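Local coordinates for De novo designed protein Foldit4 (Synthetic construct, PDB 6WI5) that is a de novo designed Foldit protein with no known natural function, apparently made to fold as a compact two-layer alpha/beta domain, at residues I9-E14 and R18-R23; R71-L76 and S80-R85. All coordinates share one frame; numbering follows the deposited sequence.

Both contacts lie in a ferredoxin-like chain of order βαββαβ, whose antiparallel sheet carries its two helices on one face. From the N terminus, strand 3-11 runs into helix 17-31, and contact 1 closes the short loop between them. The hairpin of strands 36-44 and 47-56 follows, then helix 59-76, and contact 2 closes the turn into the outer strand 81-87. The contacts are in series, neither nested nor crossed. They meet in space because strands 3-11 and 81-87 are neighbours in the sheet, probably joined by Arg10 N to Glu81 O, and the helices are joined by the Arg23-Glu72 salt bridge, with Leu76 packed against Arg19 and Arg23.

Contact 1. Residues I9-E14 and R18-R23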
ATOM      1  N   ILE A   9      -5.455  -1.058  -4.364  1.00 22.29           N
ATOM      2  CA  ILE A   9      -5.450  -2.502  -4.559  1.00 20.62           C
ATOM      3  C   ILE A   9      -6.889  -2.965  -4.731  1.00 28.21           C
ATOM      4  O   ILE A   9      -7.726  -2.748  -3.846  1.00 27.26           O
ATOM      5  CB  ILE A   9      -4.783  -3.230  -3.383  1.00 23.86           C
ATOM      6  CG1 ILE A   9      -3.427  -2.598  -3.070  1.00 29.50           C
ATOM      7  CG2 ILE A   9      -4.633  -4.715  -3.692  1.00 23.68           C
ATOM      8  CD1 ILE A   9      -3.114  -2.546  -1.599  1.00 26.25           C
ATOM      9  N   ARG A  10      -7.174  -3.604  -5.862  1.00 26.24           N
ATOM     10  CA  ARG A  10      -8.483  -4.198  -6.110  1.00 38.16           C
ATOM     11  C   ARG A  10      -8.471  -5.630  -5.590  1.00 38.94           C
ATOM     12  O   ARG A  10      -7.742  -6.482  -6.109  1.00 39.24           O
ATOM     13  CB  ARG A  10      -8.831  -4.152  -7.596  1.00 39.68           C
ATOM     14  CG  ARG A  10      -9.383  -2.815  -8.059  1.00 66.72           C
ATOM     15  CD  ARG A  10      -9.747  -2.843  -9.535  1.00 82.09           C
ATOM     16  NE  ARG A  10     -11.063  -2.262  -9.784  1.00 91.22           N
ATOM     17  CZ  ARG A  10     -12.188  -2.968  -9.859  1.00 95.87           C
ATOM     18  NH1 ARG A  10     -13.343  -2.359 -10.087  1.00 84.22           N
ATOM     19  NH2 ARG A  10     -12.155  -4.285  -9.707  1.00 83.19           N
ATOM     20  N   VAL A  11      -9.273  -5.894  -4.562  1.00 34.44           N
ATOM     21  CA  VAL A  11      -9.344  -7.204  -3.927  1.00 54.03           C
ATOM     22  C   VAL A  11     -10.576  -7.931  -4.443  1.00 56.95           C
ATOM     23  O   VAL A  11     -11.654  -7.337  -4.572  1.00 55.64           O
ATOM     24  CB  VAL A  11      -9.373  -7.078  -2.392  1.00 48.95           C
ATOM     25  CG1 VAL A  11      -9.227  -8.445  -1.740  1.00 46.88           C
ATOM     26  CG2 VAL A  11      -8.276  -6.136  -1.918  1.00 39.52           C
ATOM     27  N   GLN A  12     -10.418  -9.222  -4.740  1.00 78.81           N
ATOM     28  CA  GLN A  12     -11.516 -10.001  -5.303  1.00 79.57           C
ATOM     29  C   GLN A  12     -12.655 -10.151  -4.302  1.00 67.88           C
ATOM     30  O   GLN A  12     -13.794  -9.754  -4.572  1.00 74.49           O
ATOM     31  CB  GLN A  12     -11.007 -11.371  -5.756  1.00 79.09           C
ATOM     32  N   ARG A  13     -12.366 -10.721  -3.136  1.00 50.75           N
ATOM     33  CA  ARG A  13     -13.370 -10.967  -2.112  1.00 68.45           C
ATOM     34  C   ARG A  13     -12.982 -10.258  -0.822  1.00 48.17           C
ATOM     35  O   ARG A  13     -11.799 -10.183  -0.473  1.00 46.52           O
ATOM     36  CB  ARG A  13     -13.546 -12.471  -1.870  1.00 76.81           C
ATOM     37  CG  ARG A  13     -14.443 -13.148  -2.901  1.00 84.47           C
ATOM     38  CD  ARG A  13     -14.119 -14.625  -3.080  1.00 97.72           C
ATOM     39  NE  ARG A  13     -14.087 -15.358  -1.817  1.00 94.09           N
ATOM     40  CZ  ARG A  13     -12.972 -15.776  -1.226  1.00 82.10           C
ATOM     41  NH1 ARG A  13     -11.794 -15.538  -1.787  1.00 73.84           N
ATOM     42  NH2 ARG A  13     -13.035 -16.436  -0.078  1.00 80.02           N
ATOM     43  N   GLU A  14     -13.993  -9.738  -0.120  1.00 42.82           N
ATOM     44  CA  GLU A  14     -13.759  -8.951   1.086  1.00 47.38           C
ATOM     45  C   GLU A  14     -13.090  -9.760   2.191  1.00 49.27           C
ATOM     46  O   GLU A  14     -12.479  -9.173   3.092  1.00 48.51           O
ATOM     47  CB  GLU A  14     -15.086  -8.371   1.586  1.00 50.98           C
ATOM     48  CG  GLU A  14     -14.957  -7.339   2.696  1.00 70.08           C
ATOM     49  CD  GLU A  14     -16.303  -6.877   3.220  1.00 84.88           C
ATOM     50  OE1 GLU A  14     -17.338  -7.333   2.689  1.00 76.25           O
ATOM     51  OE2 GLU A  14     -16.327  -6.058   4.164  1.00 99.11           O
ATOM     52  N   ARG A  18      -8.539  -8.274   5.430  1.00 29.77           N
ATOM     53  CA  ARG A  18      -7.901  -8.165   6.739  1.00 30.89           C
ATOM     54  C   ARG A  18      -6.438  -8.591   6.683  1.00 25.05           C
ATOM     55  O   ARG A  18      -5.559  -7.904   7.218  1.00 28.10           O
ATOM     56  CB  ARG A  18      -8.668  -9.001   7.762  1.00 32.01           C
ATOM     57  CG  ARG A  18      -8.031  -9.039   9.138  1.00 32.74           C
ATOM     58  CD  ARG A  18      -8.750 -10.032  10.034  1.00 43.17           C
ATOM     59  NE  ARG A  18      -8.915 -11.324   9.375  1.00 57.47           N
ATOM     60  CZ  ARG A  18      -7.982 -12.270   9.340  1.00 69.73           C
ATOM     61  NH1 ARG A  18      -6.809 -12.071   9.927  1.00 69.73           N
ATOM     62  NH2 ARG A  18      -8.220 -13.415   8.715  1.00 64.47           N
ATOM     63  N   ARG A  19      -6.158  -9.728   6.041  1.00 28.35           N
ATOM     64  CA  ARG A  19      -4.777 -10.191   5.934  1.00 31.19           C
ATOM     65  C   ARG A  19      -3.939  -9.243   5.087  1.00 32.20           C
ATOM     66  O   ARG A  19      -2.761  -9.012   5.381  1.00 25.84           O
ATOM     67  CB  ARG A  19      -4.732 -11.602   5.350  1.00 35.31           C
ATOM     68  CG  ARG A  19      -4.631 -12.705   6.388  1.00 57.21           C
ATOM     69  CD  ARG A  19      -3.546 -13.700   6.009  1.00 41.55           C
ATOM     70  NE  ARG A  19      -3.798 -14.318   4.711  1.00 51.91           N
ATOM     71  CZ  ARG A  19      -2.933 -15.101   4.077  1.00 48.69           C
ATOM     72  NH1 ARG A  19      -1.750 -15.360   4.618  1.00 49.46           N
ATOM     73  NH2 ARG A  19      -3.246 -15.622   2.898  1.00 59.49           N
ATOM     74  N   LEU A  20      -4.530  -8.684   4.030  1.00 27.29           N
ATOM     75  CA  LEU A  20      -3.794  -7.768   3.164  1.00 29.07           C
ATOM     76  C   LEU A  20      -3.378  -6.513   3.919  1.00 26.59           C
ATOM     77  O   LEU A  20      -2.223  -6.080   3.839  1.00 34.45           O
ATOM     78  CB  LEU A  20      -4.641  -7.412   1.943  1.00 27.96           C
ATOM     79  CG  LEU A  20      -4.032  -6.394   0.977  1.00 39.00           C
ATOM     80  CD1 LEU A  20      -2.728  -6.918   0.399  1.00 39.85           C
ATOM     81  CD2 LEU A  20      -5.014  -6.050  -0.131  1.00 40.41           C
ATOM     82  N   ILE A  21      -4.310  -5.913   4.662  1.00 25.86           N
ATOM     83  CA  ILE A  21      -3.992  -4.707   5.423  1.00 25.37           C
ATOM     84  C   ILE A  21      -2.966  -5.012   6.505  1.00 33.43           C
ATOM     85  O   ILE A  21      -2.043  -4.224   6.747  1.00 23.52           O
ATOM     86  CB  ILE A  21      -5.276  -4.096   6.014  1.00 28.10           C
ATOM     87  CG1 ILE A  21      -6.164  -3.543   4.898  1.00 28.48           C
ATOM     88  CG2 ILE A  21      -4.941  -3.014   7.031  1.00 31.39           C
ATOM     89  CD1 ILE A  21      -7.441  -2.920   5.400  1.00 31.82           C
ATOM     90  N   LYS A  22      -3.107  -6.159   7.173  1.00 26.09           N
ATOM     91  CA  LYS A  22      -2.153  -6.527   8.215  1.00 32.06           C
ATOM     92  C   LYS A  22      -0.751  -6.687   7.645  1.00 24.54           C
ATOM     93  O   LYS A  22       0.226  -6.217   8.239  1.00 28.87           O
ATOM     94  CB  LYS A  22      -2.601  -7.817   8.905  1.00 33.32           C
ATOM     95  CG  LYS A  22      -1.691  -8.264  10.038  1.00 36.13           C
ATOM     96  CD  LYS A  22      -2.147  -9.592  10.623  1.00 38.93           C
ATOM     97  CE  LYS A  22      -1.245 -10.025  11.769  1.00 58.13           C
ATOM     98  NZ  LYS A  22      -1.648 -11.343  12.331  1.00 47.48           N
ATOM     99  N   ARG A  23      -0.632  -7.337   6.484  1.00 27.48           N
ATOM    100  CA  ARG A  23       0.679  -7.540   5.879  1.00 34.91           C
ATOM    101  C   ARG A  23       1.310  -6.218   5.455  1.00 34.34           C
ATOM    102  O   ARG A  23       2.521  -6.025   5.608  1.00 31.01           O
ATOM    103  CB  ARG A  23       0.561  -8.484   4.683  1.00 35.39           C
ATOM    104  CG  ARG A  23       1.874  -8.753   3.968  1.00 54.78           C
ATOM    105  CD  ARG A  23       2.701  -9.804   4.691  1.00 62.78           C
ATOM    106  NE  ARG A  23       2.019 -11.093   4.734  1.00 60.87           N
ATOM    107  CZ  ARG A  23       1.981 -11.954   3.722  1.00 74.37           C
ATOM    108  NH1 ARG A  23       2.585 -11.663   2.576  1.00 61.73           N
ATOM    109  NH2 ARG A  23       1.336 -13.105   3.852  1.00 56.99           N
TER
HETATM  110  O   HOH W   1     -11.352  -9.270   5.530  1.00 38.94           O
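Val11, at the end of strand 3-11, and Leu20, in the first turn of helix 17-31, make the closest backbone approach, 9.0 Å between Val11 CA and Leu20 CA. This is the first strand-to-helix connection of a ferredoxin-like fold, where the chain leaves the sheet, turns back and lays its helix over the sheet face. One methyl carries the contact from the helix side. Chi1 of 177° carries the Leu20 branch point away from its own N, and chi2 of 61° leaves CD2 as the extended branch, which reaches the strand 3.8 Å from Ile9 CG2 and 3.7 Å from Val11 CG2. The two meetings differ in direction: Ile9 and Leu20 reach for one another tip to tip, whereas the side chains of Val11 and Leu20 run past each other in opposite senses. Ile9 and Val11, two apart on the strand, present the same face to the helix. All three touching side chains are buried; Leu76 and Val50 also pack on Leu20, and Ile73 on Ile9. No direct hydrogen bond crosses, but a water bridges the loop to the first turn of the helix, giving a hydrogen bond to Glu14 O at 2.7 Å and accepting one from Arg18 N at 3.0 Å.

Contact 2. Residues R71-L76 and S80-R85; sequences REIKKL and SEVEVR
Ile73 and Val82 face each other tip to tip between the last turns of helix 59-76 and the outer strand 81-87, with Ile73 CG2 3.9 Å from Val82 CG2. The contact belongs to the second helix-to-strand connection of the ferredoxin-like fold. The same Ile73 methyl also rests 3.8 Å from Ser80 CB, so one branch of the isoleucine spans both strand-side partners. Chi1 of -67° sets this up by placing CG2 opposite the backbone N, while CG1 lies beside that N. Ser80 directs its CB toward the helix, and its hydroxyl shares a water with that helix: the water lies 2.8 Å from Ser80 OG and donates to Ile73 O at 3.1 Å. A weak hydrogen bond links the same hydroxyl to Asp77 OD2 in the turn. Lys74 comes in from the exposed side, its chain folded at the second and third torsions so that the ammonium curls back toward the strand. Lys74 NZ stops 3.5 Å from Ser80 O, a loose polar approach and no hydrogen bond. Leu20 of helix 17-31 also packs on Ile73. The methyl packing of Ile73 is thus flanked by a water bridge on the side of helix 17-31 and by the lysine ammonium on the other: one ordered water donates to Ile73 O and ties it to the Ser80 hydroxyl, and the lysine charge may favourably polarise the Ser80 carbonyl without a formal bond.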
ATOM      1  N   ARG A  71       5.473  -6.769  -3.525  1.00 35.73           N
ATOM      2  CA  ARG A  71       5.803  -8.191  -3.474  0.53 33.63           C
ATOM      3  C   ARG A  71       4.900  -8.930  -2.492  1.00 28.04           C
ATOM      4  O   ARG A  71       4.461 -10.054  -2.769  1.00 34.00           O
ATOM      5  CB  ARG A  71       7.270  -8.383  -3.088  0.53 34.65           C
ATOM      6  CG  ARG A  71       8.276  -7.859  -4.100  0.53 39.01           C
ATOM      7  CD  ARG A  71       9.685  -8.299  -3.724  0.53 49.85           C
ATOM      8  NE  ARG A  71      10.709  -7.468  -4.348  0.53 52.53           N
ATOM      9  CZ  ARG A  71      11.305  -6.444  -3.746  0.53 44.90           C
ATOM     10  NH1 ARG A  71      12.228  -5.739  -4.387  0.53 51.45           N
ATOM     11  NH2 ARG A  71      10.980  -6.126  -2.499  0.53 46.64           N
ATOM     12  N   GLU A  72       4.614  -8.315  -1.345  1.00 27.55           N
ATOM     13  CA  GLU A  72       3.730  -8.952  -0.373  1.00 36.15           C
ATOM     14  C   GLU A  72       2.299  -9.028  -0.887  1.00 35.57           C
ATOM     15  O   GLU A  72       1.582  -9.990  -0.584  1.00 33.63           O
ATOM     16  CB  GLU A  72       3.780  -8.201   0.958  1.00 38.09           C
ATOM     17  CG  GLU A  72       5.147  -8.204   1.620  1.00 46.40           C
ATOM     18  CD  GLU A  72       5.617  -9.599   1.998  1.00 68.35           C
ATOM     19  OE1 GLU A  72       4.762 -10.483   2.217  1.00 55.06           O
ATOM     20  OE2 GLU A  72       6.846  -9.809   2.076  1.00 76.03           O
ATOM     21  N   ILE A  73       1.866  -8.028  -1.659  1.00 30.81           N
ATOM     22  CA  ILE A  73       0.541  -8.080  -2.270  1.00 28.89           C
ATOM     23  C   ILE A  73       0.453  -9.246  -3.246  1.00 33.17           C
ATOM     24  O   ILE A  73      -0.549  -9.970  -3.285  1.00 36.77           O
ATOM     25  CB  ILE A  73       0.220  -6.741  -2.960  1.00 31.08           C
ATOM     26  CG1 ILE A  73       0.066  -5.623  -1.926  1.00 28.08           C
ATOM     27  CG2 ILE A  73      -1.035  -6.861  -3.806  1.00 34.78           C
ATOM     28  CD1 ILE A  73      -0.055  -4.246  -2.540  1.00 31.70           C
ATOM     29  N   LYS A  74       1.506  -9.454  -4.040  1.00 33.76           N
ATOM     30  CA  LYS A  74       1.484 -10.516  -5.037  1.00 37.11           C
ATOM     31  C   LYS A  74       1.514 -11.896  -4.392  1.00 44.82           C
ATOM     32  O   LYS A  74       0.937 -12.844  -4.938  1.00 51.60           O
ATOM     33  CB  LYS A  74       2.659 -10.353  -6.001  1.00 47.63           C
ATOM     34  CG  LYS A  74       2.352 -10.783  -7.424  1.00 59.85           C
ATOM     35  CD  LYS A  74       1.275  -9.900  -8.034  1.00 64.13           C
ATOM     36  CE  LYS A  74       1.716  -8.444  -8.075  1.00 66.37           C
ATOM     37  NZ  LYS A  74       0.650  -7.550  -8.609  1.00 56.38           N
ATOM     38  N   LYS A  75       2.173 -12.030  -3.239  1.00 39.46           N
ATOM     39  CA  LYS A  75       2.192 -13.314  -2.547  1.00 57.30           C
ATOM     40  C   LYS A  75       0.820 -13.673  -1.989  1.00 49.18           C
ATOM     41  O   LYS A  75       0.460 -14.854  -1.947  1.00 47.55           O
ATOM     42  CB  LYS A  75       3.232 -13.294  -1.427  1.00 48.81           C
ATOM     43  N   LEU A  76       0.044 -12.675  -1.560  1.00 42.79           N
ATOM     44  CA  LEU A  76      -1.296 -12.948  -1.050  1.00 41.60           C
ATOM     45  C   LEU A  76      -2.270 -13.244  -2.183  1.00 47.46           C
ATOM     46  O   LEU A  76      -3.152 -14.098  -2.044  1.00 54.89           O
ATOM     47  CB  LEU A  76      -1.788 -11.766  -0.216  1.00 36.78           C
ATOM     48  CG  LEU A  76      -1.098 -11.566   1.134  1.00 44.41           C
ATOM     49  CD1 LEU A  76      -1.450 -10.211   1.719  1.00 39.36           C
ATOM     50  CD2 LEU A  76      -1.480 -12.677   2.096  1.00 47.20           C
ATOM     51  N   SER A  80      -3.811  -9.742  -8.193  1.00 49.21           N
ATOM     52  CA  SER A  80      -4.219  -8.462  -7.630  1.00 53.25           C
ATOM     53  C   SER A  80      -3.928  -7.326  -8.604  1.00 43.45           C
ATOM     54  O   SER A  80      -2.827  -7.230  -9.156  1.00 51.25           O
ATOM     55  CB  SER A  80      -3.508  -8.208  -6.302  1.00 49.64           C
ATOM     56  OG  SER A  80      -4.149  -8.892  -5.242  1.00 59.28           O
ATOM     57  N   GLU A  81      -4.922  -6.467  -8.812  1.00 39.72           N
ATOM     58  CA  GLU A  81      -4.769  -5.263  -9.618  1.00 34.19           C
ATOM     59  C   GLU A  81      -4.328  -4.128  -8.700  1.00 29.18           C
ATOM     60  O   GLU A  81      -5.043  -3.779  -7.754  1.00 30.36           O
ATOM     61  CB  GLU A  81      -6.083  -4.924 -10.318  1.00 47.14           C
ATOM     62  CG  GLU A  81      -5.948  -4.525 -11.777  1.00 63.53           C
ATOM     63  CD  GLU A  81      -7.296  -4.306 -12.442  1.00 76.07           C
ATOM     64  OE1 GLU A  81      -8.123  -5.243 -12.441  1.00 73.72           O
ATOM     65  OE2 GLU A  81      -7.532  -3.191 -12.954  1.00 77.80           O
ATOM     66  N   VAL A  82      -3.156  -3.562  -8.982  1.00 29.02           N
ATOM     67  CA  VAL A  82      -2.551  -2.530  -8.150  1.00 22.90           C
ATOM     68  C   VAL A  82      -2.229  -1.321  -9.015  1.00 25.00           C
ATOM     69  O   VAL A  82      -1.708  -1.461 -10.127  1.00 28.80           O
ATOM     70  CB  VAL A  82      -1.274  -3.042  -7.448  1.00 27.02           C
ATOM     71  CG1 VAL A  82      -0.693  -1.963  -6.550  1.00 26.19           C
ATOM     72  CG2 VAL A  82      -1.572  -4.303  -6.653  1.00 26.19           C
ATOM     73  N   GLU A  83      -2.542  -0.133  -8.503  1.00 21.09           N
ATOM     74  CA  GLU A  83      -2.180   1.123  -9.147  1.00 25.64           C
ATOM     75  C   GLU A  83      -1.400   1.962  -8.147  1.00 21.85           C
ATOM     76  O   GLU A  83      -1.824   2.113  -6.997  1.00 23.62           O
ATOM     77  CB  GLU A  83      -3.418   1.886  -9.629  1.00 27.72           C
ATOM     78  CG  GLU A  83      -3.098   3.107 -10.483  1.00 41.39           C
ATOM     79  CD  GLU A  83      -4.331   3.915 -10.846  1.00 59.34           C
ATOM     80  OE1 GLU A  83      -4.977   4.464  -9.929  1.00 62.83           O
ATOM     81  OE2 GLU A  83      -4.656   3.996 -12.050  1.00 69.41           O
ATOM     82  N   VAL A  84      -0.263   2.500  -8.580  1.00 21.36           N
ATOM     83  CA  VAL A  84       0.636   3.252  -7.713  1.00 20.02           C
ATOM     84  C   VAL A  84       0.755   4.670  -8.251  1.00 19.03           C
ATOM     85  O   VAL A  84       1.051   4.866  -9.436  1.00 22.03           O
ATOM     86  CB  VAL A  84       2.021   2.589  -7.620  1.00 22.43           C
ATOM     87  CG1 VAL A  84       2.943   3.408  -6.727  1.00 26.30           C
ATOM     88  CG2 VAL A  84       1.892   1.165  -7.099  1.00 24.65           C
ATOM     89  N   ARG A  85       0.532   5.650  -7.379  1.00 14.23           N
ATOM     90  CA  ARG A  85       0.653   7.061  -7.729  1.00 17.35           C
ATOM     91  C   ARG A  85       1.651   7.703  -6.778  1.00 21.45           C
ATOM     92  O   ARG A  85       1.454   7.672  -5.559  1.00 21.38           O
ATOM     93  CB  ARG A  85      -0.702   7.769  -7.656  1.00 21.16           C
ATOM     94  CG  ARG A  85      -0.690   9.164  -8.247  1.00 33.33           C
ATOM     95  CD  ARG A  85      -2.098   9.684  -8.477  1.00 43.33           C
ATOM     96  NE  ARG A  85      -2.784   9.995  -7.228  1.00 57.67           N
ATOM     97  CZ  ARG A  85      -4.000  10.528  -7.159  1.00 69.11           C
ATOM     98  NH1 ARG A  85      -4.552  10.780  -5.980  1.00 59.81           N
ATOM     99  NH2 ARG A  85      -4.665  10.810  -8.272  1.00 64.34           N
TER
HETATM  100  O   HOH W   2      -3.432  -9.191  -2.591  1.00 40.73           O